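Local coordinates for protein CptN Toxin (Eubacterium rectale DSM 17629, PDB 4RMO) that is the toxin of a bacterial type III toxin-antitoxin system, bound here to its RNA antitoxin and probably acting as an endoribonuclease when not bound, at residues 71-76 / 127-132; 90-95 / 131-136. All coordinates share one frame; numbering follows the deposited sequence.

Contact 1. Residues 71-76 / 127-132; sequences CDIIHI and RKVLGM. With nucleotides of chain B.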
# COMPACT_ATOMS: atom_id res chain seq x y z
N CYS A 71 7.92 -11.35 14.69
CA CYS A 71 7.33 -12.60 15.21
C CYS A 71 6.16 -12.97 14.31
O CYS A 71 5.19 -12.22 14.24
CB CYS A 71 6.83 -12.41 16.63
SG CYS A 71 6.24 -13.95 17.38
N ASP A 72 6.26 -14.09 13.60
CA ASP A 72 5.14 -14.55 12.77
C ASP A 72 4.21 -15.53 13.50
O ASP A 72 3.12 -15.73 13.07
CB ASP A 72 5.66 -15.24 11.52
CG ASP A 72 6.74 -14.41 10.80
OD1 ASP A 72 6.39 -13.44 10.12
OD2 ASP A 72 7.95 -14.74 10.96
N ILE A 73 4.70 -16.19 14.54
CA ILE A 73 3.97 -17.27 15.17
C ILE A 73 2.90 -16.75 16.17
O ILE A 73 1.97 -17.48 16.50
CB ILE A 73 4.91 -18.27 15.90
CG1 ILE A 73 5.87 -17.58 16.84
CG2 ILE A 73 5.70 -19.04 14.87
CD1 ILE A 73 6.57 -18.55 17.78
N ILE A 74 3.05 -15.51 16.60
CA ILE A 74 2.11 -14.83 17.45
C ILE A 74 1.98 -13.39 17.01
O ILE A 74 2.98 -12.70 16.74
CB ILE A 74 2.59 -14.86 18.87
CG1 ILE A 74 2.39 -16.26 19.42
CG2 ILE A 74 1.81 -13.90 19.73
CD1 ILE A 74 3.47 -16.58 20.37
N HIS A 75 0.75 -12.93 16.92
CA HIS A 75 0.47 -11.53 16.60
C HIS A 75 -0.60 -11.03 17.56
O HIS A 75 -1.65 -11.67 17.77
CB HIS A 75 -0.00 -11.45 15.16
CG HIS A 75 -0.20 -10.05 14.67
ND1 HIS A 75 0.85 -9.22 14.34
CD2 HIS A 75 -1.31 -9.34 14.45
CE1 HIS A 75 0.39 -8.04 13.97
NE2 HIS A 75 -0.93 -8.09 14.03
N ILE A 76 -0.33 -9.89 18.17
CA ILE A 76 -1.19 -9.31 19.18
C ILE A 76 -1.76 -8.03 18.63
O ILE A 76 -1.03 -7.16 18.14
CB ILE A 76 -0.40 -9.02 20.46
CG1 ILE A 76 -0.01 -10.34 21.12
CG2 ILE A 76 -1.23 -8.22 21.44
CD1 ILE A 76 0.97 -10.21 22.24
N ARG A 127 0.49 -17.51 6.25
CA ARG A 127 0.97 -18.22 5.05
C ARG A 127 2.39 -18.67 5.27
O ARG A 127 2.77 -19.76 4.87
CB ARG A 127 0.89 -17.31 3.85
CG ARG A 127 -0.54 -17.15 3.36
CD ARG A 127 -0.62 -16.32 2.05
NE ARG A 127 -2.02 -16.09 1.72
CZ ARG A 127 -2.87 -17.03 1.30
NH1 ARG A 127 -2.47 -18.29 1.09
NH2 ARG A 127 -4.13 -16.72 1.09
N LYS A 128 3.18 -17.81 5.89
CA LYS A 128 4.52 -18.13 6.21
C LYS A 128 4.59 -19.29 7.25
O LYS A 128 5.33 -20.26 7.08
CB LYS A 128 5.21 -16.91 6.79
CG LYS A 128 6.65 -17.15 7.13
CD LYS A 128 7.40 -15.88 7.48
CE LYS A 128 8.81 -16.23 7.98
NZ LYS A 128 9.56 -15.08 8.59
N VAL A 129 3.82 -19.17 8.32
CA VAL A 129 3.85 -20.18 9.34
C VAL A 129 3.39 -21.53 8.78
O VAL A 129 3.99 -22.56 9.04
CB VAL A 129 2.99 -19.78 10.54
CG1 VAL A 129 2.67 -21.01 11.37
CG2 VAL A 129 3.71 -18.74 11.36
N LEU A 130 2.30 -21.52 8.03
CA LEU A 130 1.81 -22.75 7.45
C LEU A 130 2.86 -23.35 6.50
O LEU A 130 3.02 -24.58 6.41
CB LEU A 130 0.52 -22.52 6.73
CG LEU A 130 -0.08 -23.74 6.06
CD1 LEU A 130 -0.31 -24.82 7.09
CD2 LEU A 130 -1.38 -23.37 5.35
N GLY A 131 3.57 -22.50 5.77
CA GLY A 131 4.59 -22.98 4.84
C GLY A 131 5.70 -23.70 5.56
O GLY A 131 6.19 -24.73 5.11
N MSE A 132 6.09 -23.13 6.68
CA MSE A 132 7.11 -23.70 7.50
C MSE A 132 6.67 -24.99 8.22
O MSE A 132 7.43 -25.96 8.25
CB MSE A 132 7.52 -22.66 8.54
CG MSE A 132 8.35 -21.53 7.94
SE MSE A 132 8.61 -20.17 9.08
CE MSE A 132 9.86 -20.82 10.07
P U B 6 14.09 -20.88 15.63
OP1 U B 6 15.39 -20.86 14.92
OP2 U B 6 13.81 -19.84 16.66
O5' U B 6 12.96 -20.91 14.51
C5' U B 6 13.04 -21.87 13.44
C4' U B 6 12.96 -21.16 12.11
O4' U B 6 11.68 -20.46 12.02
C3' U B 6 14.03 -20.09 11.84
O3' U B 6 14.25 -20.02 10.43
C2' U B 6 13.31 -18.81 12.26
O2' U B 6 13.89 -17.64 11.73
C1' U B 6 11.90 -19.10 11.73
N1 U B 6 10.85 -18.29 12.37
C2 U B 6 10.22 -17.33 11.62
O2 U B 6 10.38 -17.22 10.42
N3 U B 6 9.30 -16.58 12.30
C4 U B 6 8.98 -16.66 13.64
O4 U B 6 8.11 -15.92 14.10
C5 U B 6 9.71 -17.65 14.36
C6 U B 6 10.61 -18.41 13.71
P U B 26 1.03 -19.60 -0.93
OP1 U B 26 -0.24 -20.00 -1.59
OP2 U B 26 1.04 -19.03 0.45
O5' U B 26 2.07 -20.80 -0.78
C5' U B 26 2.36 -21.68 -1.91
C4' U B 26 3.27 -22.80 -1.45
O4' U B 26 4.47 -22.22 -0.86
C3' U B 26 2.69 -23.72 -0.38
O3' U B 26 3.22 -25.01 -0.57
C2' U B 26 3.26 -23.14 0.91
O2' U B 26 3.39 -24.02 2.00
C1' U B 26 4.66 -22.70 0.45
N1 U B 26 5.21 -21.61 1.26
C2 U B 26 6.33 -21.86 2.01
O2 U B 26 6.88 -22.96 2.03
N3 U B 26 6.77 -20.81 2.77
C4 U B 26 6.22 -19.55 2.86
O4 U B 26 6.74 -18.70 3.58
C5 U B 26 5.08 -19.35 2.03
C6 U B 26 4.61 -20.37 1.30
P A B 7 15.72 -19.79 9.80
OP1 A B 7 16.74 -20.05 10.84
OP2 A B 7 15.71 -18.54 9.02
O5' A B 7 15.81 -20.94 8.72
C5' A B 7 15.80 -22.30 9.13
C4' A B 7 15.06 -23.13 8.13
O4' A B 7 13.64 -22.94 8.28
C3' A B 7 15.29 -22.86 6.65
O3' A B 7 16.50 -23.45 6.17
C2' A B 7 14.06 -23.52 6.03
O2' A B 7 14.19 -24.92 5.91
C1' A B 7 12.97 -23.19 7.06
N9 A B 7 12.19 -21.99 6.73
C8 A B 7 12.42 -20.72 7.20
N7 A B 7 11.63 -19.82 6.68
C5 A B 7 10.79 -20.55 5.86
C6 A B 7 9.72 -20.17 5.05
N6 A B 7 9.30 -18.90 4.95
N1 A B 7 9.09 -21.13 4.35
C2 A B 7 9.53 -22.40 4.46
N3 A B 7 10.55 -22.88 5.17
C4 A B 7 11.13 -21.89 5.87
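Asp72 and Lys128 form a salt bridge that also reads an RNA base. Lys128 NZ lies 2.9 Å from Asp72 OD2, approaching from above the carboxylate plane, 45° out of it. The same oxygen accepts a nearly straight hydrogen bond from N3 of U6 of chain B at 2.6 Å (177°). The backbone N of Asp72 donates to O4 of this RNA base, so one residue holds two neighbouring positions of the uracil edge. Lys128 NZ also reaches its O2 in a weak bond, the lysine chain extended throughout with CG anti to the backbone N (chi1 -178°). The lysine charge would be expected to keep the carboxylate ionised as the acceptor that N3-H needs. Lys125, one helical turn earlier, bonds Cys71 O.

Beneath this polar layer, Val129 CG2 packs 3.5 Å from Asp72 O and 4.0 Å from Ile73 CG2, the two branched side chains crossing at about a right angle. Met132 CG lies 3.4 Å from C5 of A7 of chain B, extending the helix face along the RNA. Together, the loop before strand 75-78 and helix 116-134 form a uracil-binding site whose bonds to N3, O4 and O2 are consistent with recognition of uracil.

Contact 2. Residues 90-95 / 131-136; sequences QDMFPI and GMLKRG. With nucleotides of chain B.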
# COMPACT_ATOMS: atom_id res chain seq x y z
N GLN A 90 1.00 -19.94 15.37
CA GLN A 90 1.70 -21.20 15.63
C GLN A 90 0.79 -22.42 15.67
O GLN A 90 1.18 -23.50 15.24
CB GLN A 90 2.45 -21.10 16.97
CG GLN A 90 1.55 -20.74 18.14
CD GLN A 90 2.30 -20.59 19.42
OE1 GLN A 90 3.46 -20.19 19.45
NE2 GLN A 90 1.61 -20.86 20.54
N ASP A 91 -0.44 -22.23 16.16
CA ASP A 91 -1.33 -23.35 16.45
C ASP A 91 -2.50 -23.38 15.51
O ASP A 91 -3.58 -23.92 15.82
CB ASP A 91 -1.83 -23.24 17.88
CG ASP A 91 -0.73 -23.47 18.87
OD1 ASP A 91 0.11 -24.35 18.65
OD2 ASP A 91 -0.73 -22.80 19.93
N MSE A 92 -2.32 -22.80 14.34
CA MSE A 92 -3.39 -22.79 13.36
C MSE A 92 -3.68 -24.18 12.86
O MSE A 92 -2.79 -25.05 12.89
CB MSE A 92 -3.00 -21.91 12.19
CG MSE A 92 -1.81 -22.52 11.43
SE MSE A 92 -1.16 -21.23 10.08
CE MSE A 92 -2.67 -21.21 8.85
N PHE A 93 -4.88 -24.38 12.32
CA PHE A 93 -5.30 -25.71 11.94
C PHE A 93 -6.46 -25.68 11.01
O PHE A 93 -7.13 -24.66 10.88
CB PHE A 93 -5.71 -26.50 13.21
CG PHE A 93 -6.90 -25.88 13.92
CD1 PHE A 93 -8.19 -26.20 13.57
CD2 PHE A 93 -6.70 -25.00 14.95
CE1 PHE A 93 -9.26 -25.68 14.24
CE2 PHE A 93 -7.76 -24.43 15.62
CZ PHE A 93 -9.07 -24.77 15.24
N PRO A 94 -6.71 -26.79 10.32
CA PRO A 94 -7.78 -26.80 9.34
C PRO A 94 -9.07 -27.35 9.83
O PRO A 94 -9.10 -28.12 10.77
CB PRO A 94 -7.24 -27.73 8.27
CG PRO A 94 -6.41 -28.70 9.03
CD PRO A 94 -5.88 -27.99 10.24
N ILE A 95 -10.16 -26.94 9.20
CA ILE A 95 -11.46 -27.34 9.63
C ILE A 95 -12.44 -27.33 8.44
O ILE A 95 -12.13 -26.78 7.39
CB ILE A 95 -11.97 -26.40 10.72
CG1 ILE A 95 -13.06 -27.05 11.54
CG2 ILE A 95 -12.52 -25.10 10.15
CD1 ILE A 95 -13.15 -26.47 12.93
N GLY A 131 3.57 -22.50 5.77
CA GLY A 131 4.59 -22.98 4.84
C GLY A 131 5.70 -23.70 5.56
O GLY A 131 6.19 -24.73 5.11
N MSE A 132 6.09 -23.13 6.68
CA MSE A 132 7.11 -23.70 7.50
C MSE A 132 6.67 -24.99 8.22
O MSE A 132 7.43 -25.96 8.25
CB MSE A 132 7.52 -22.66 8.54
CG MSE A 132 8.35 -21.53 7.94
SE MSE A 132 8.61 -20.17 9.08
CE MSE A 132 9.86 -20.82 10.07
N LEU A 133 5.44 -25.01 8.74
CA LEU A 133 4.88 -26.22 9.32
C LEU A 133 4.86 -27.38 8.32
O LEU A 133 5.21 -28.49 8.66
CB LEU A 133 3.45 -25.97 9.82
CG LEU A 133 3.35 -25.03 11.01
CD1 LEU A 133 1.87 -24.77 11.36
CD2 LEU A 133 4.09 -25.61 12.20
N LYS A 134 4.41 -27.12 7.09
CA LYS A 134 4.34 -28.11 6.04
C LYS A 134 5.69 -28.71 5.72
O LYS A 134 5.76 -29.78 5.15
CB LYS A 134 3.75 -27.49 4.79
CG LYS A 134 2.24 -27.63 4.68
CD LYS A 134 1.67 -26.54 3.80
CE LYS A 134 0.37 -27.00 3.16
NZ LYS A 134 0.11 -26.34 1.87
N ARG A 135 6.76 -27.97 6.04
CA ARG A 135 8.13 -28.42 5.79
C ARG A 135 8.80 -28.94 7.02
O ARG A 135 10.01 -29.13 7.03
CB ARG A 135 8.95 -27.26 5.20
CG ARG A 135 8.65 -27.19 3.74
CD ARG A 135 9.50 -26.19 3.10
NE ARG A 135 10.86 -26.68 2.86
CZ ARG A 135 11.22 -27.50 1.86
NH1 ARG A 135 10.31 -28.02 1.03
NH2 ARG A 135 12.51 -27.78 1.72
N GLY A 136 8.01 -29.21 8.03
CA GLY A 136 8.52 -29.92 9.17
C GLY A 136 9.11 -29.04 10.22
O GLY A 136 9.65 -29.56 11.20
P A B 27 2.32 -26.23 -1.11
OP1 A B 27 1.08 -25.67 -1.77
OP2 A B 27 2.20 -27.20 0.02
O5' A B 27 3.28 -26.88 -2.20
C5' A B 27 3.25 -26.45 -3.58
C4' A B 27 4.54 -26.88 -4.27
O4' A B 27 5.66 -26.11 -3.75
C3' A B 27 4.93 -28.35 -4.10
O3' A B 27 5.68 -28.83 -5.22
C2' A B 27 5.88 -28.29 -2.91
O2' A B 27 6.82 -29.34 -2.84
C1' A B 27 6.62 -26.99 -3.19
N9 A B 27 7.14 -26.35 -2.00
C8 A B 27 6.40 -26.01 -0.89
N7 A B 27 7.09 -25.40 0.04
C5 A B 27 8.36 -25.30 -0.51
C6 A B 27 9.54 -24.74 -0.03
N6 A B 27 9.64 -24.13 1.15
N1 A B 27 10.65 -24.83 -0.80
C2 A B 27 10.53 -25.38 -2.01
N3 A B 27 9.47 -25.93 -2.59
C4 A B 27 8.40 -25.87 -1.77
P G B 3 3.85 -23.18 29.78
OP1 G B 3 4.84 -22.91 30.80
OP2 G B 3 3.13 -22.02 29.14
O5' G B 3 4.41 -23.99 28.55
C5' G B 3 5.05 -25.26 28.71
C4' G B 3 5.13 -25.96 27.37
O4' G B 3 3.78 -26.18 26.88
C3' G B 3 5.83 -25.20 26.26
O3' G B 3 7.24 -25.44 26.24
C2' G B 3 5.19 -25.81 25.02
O2' G B 3 5.78 -27.03 24.62
C1' G B 3 3.75 -25.99 25.48
N9 G B 3 2.91 -24.83 25.18
C8 G B 3 2.69 -23.75 25.99
N7 G B 3 1.94 -22.84 25.43
C5 G B 3 1.63 -23.37 24.19
C6 G B 3 0.85 -22.84 23.14
O6 G B 3 0.21 -21.78 23.12
N1 G B 3 0.79 -23.70 22.05
C2 G B 3 1.45 -24.90 21.97
N2 G B 3 1.31 -25.57 20.82
N3 G B 3 2.19 -25.40 22.94
C4 G B 3 2.22 -24.59 24.02
P U B 4 8.29 -24.33 26.74
OP1 U B 4 9.38 -25.09 27.37
OP2 U B 4 7.57 -23.27 27.49
O5' U B 4 8.75 -23.63 25.39
C5' U B 4 9.37 -24.40 24.34
C4' U B 4 9.69 -23.50 23.17
O4' U B 4 8.44 -23.15 22.50
C3' U B 4 10.36 -22.16 23.51
O3' U B 4 11.09 -21.65 22.40
C2' U B 4 9.16 -21.22 23.62
O2' U B 4 9.44 -19.84 23.45
C1' U B 4 8.30 -21.74 22.47
N1 U B 4 6.88 -21.42 22.59
C2 U B 4 6.26 -20.85 21.51
O2 U B 4 6.83 -20.61 20.46
N3 U B 4 4.92 -20.57 21.69
C4 U B 4 4.18 -20.80 22.84
O4 U B 4 2.98 -20.55 22.83
C5 U B 4 4.91 -21.40 23.91
C6 U B 4 6.20 -21.69 23.75
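Leu133 supplies the helix's side of the direct packing here, and its CD1 methyl does the touching: 4.1 Å from Gln90 O and 4.3 Å from Met92 CG. With CG anti to the carbonyl carbon (chi1 -68°) and CD1 extended beyond it (chi2 176°), the methyl reaches the loop. No hydrogen bond joins the two segments, and their direct contact is slight. Most of the packing comes from other residues: Met92, a selenomethionine in the crystal, lies against Ala126, Val129 and Leu130 of helix 116-134 and against Trp46, while Leu133 also rests on Gln143 and on Ile146 of helix 146-153.

Away from this apolar patch the loop turns polar and reads RNA. The extended side chain of Gln90 presents its amide to U4 of chain B: OE1 accepts from N3 at 2.7 Å, and NE2 donates to O4 at 2.7 Å in a nearly straight bond (172°). Asp91 grips G3 of chain B with both oxygens, OD1 taking N2 and OD2 taking N1, each at 2.8 Å. Gln90 NE2 donates to Asp91 OD2 as well, from above the carboxylate plane, and so ties the two base readers together.

The helix end is the more open side: Arg135 and Gly136 are exposed in the complex, though both touch a crystal neighbour. Lys134 NZ bonds OP2 of A27 of chain B at 2.9 Å, a charged grip on the backbone. Gly136, with positive phi, is the C-prime residue of a Schellman motif that ends helix 116-134: its N bonds Leu133 O, and Ile137 N bonds Met132 O. A small, largely apolar contact thus joins a base-reading loop to a Schellman-capped helix end at the RNA.

Helix 116-134 serves both contacts, which lie about 9 Å apart between centres and share Gly131 and Met132. Both are buried where protein meets protein, yet they illustrate different ways of combining packing with recognition. In contact 1 a charged pair bridges the segments and the base joins it directly; contact 2 is a loose van der Waals contact with no hydrogen bond, and the RNA is held by the ends of side chains that lie off it, Gln90 among them. A probable backbone hydrogen bond from Gln90 N to Ile73 O, 2.9 Å, links the two base-reading loops, and Val129 CG1 and Leu130 CB each approach Met92 SE, making the helix side of the packing continuous.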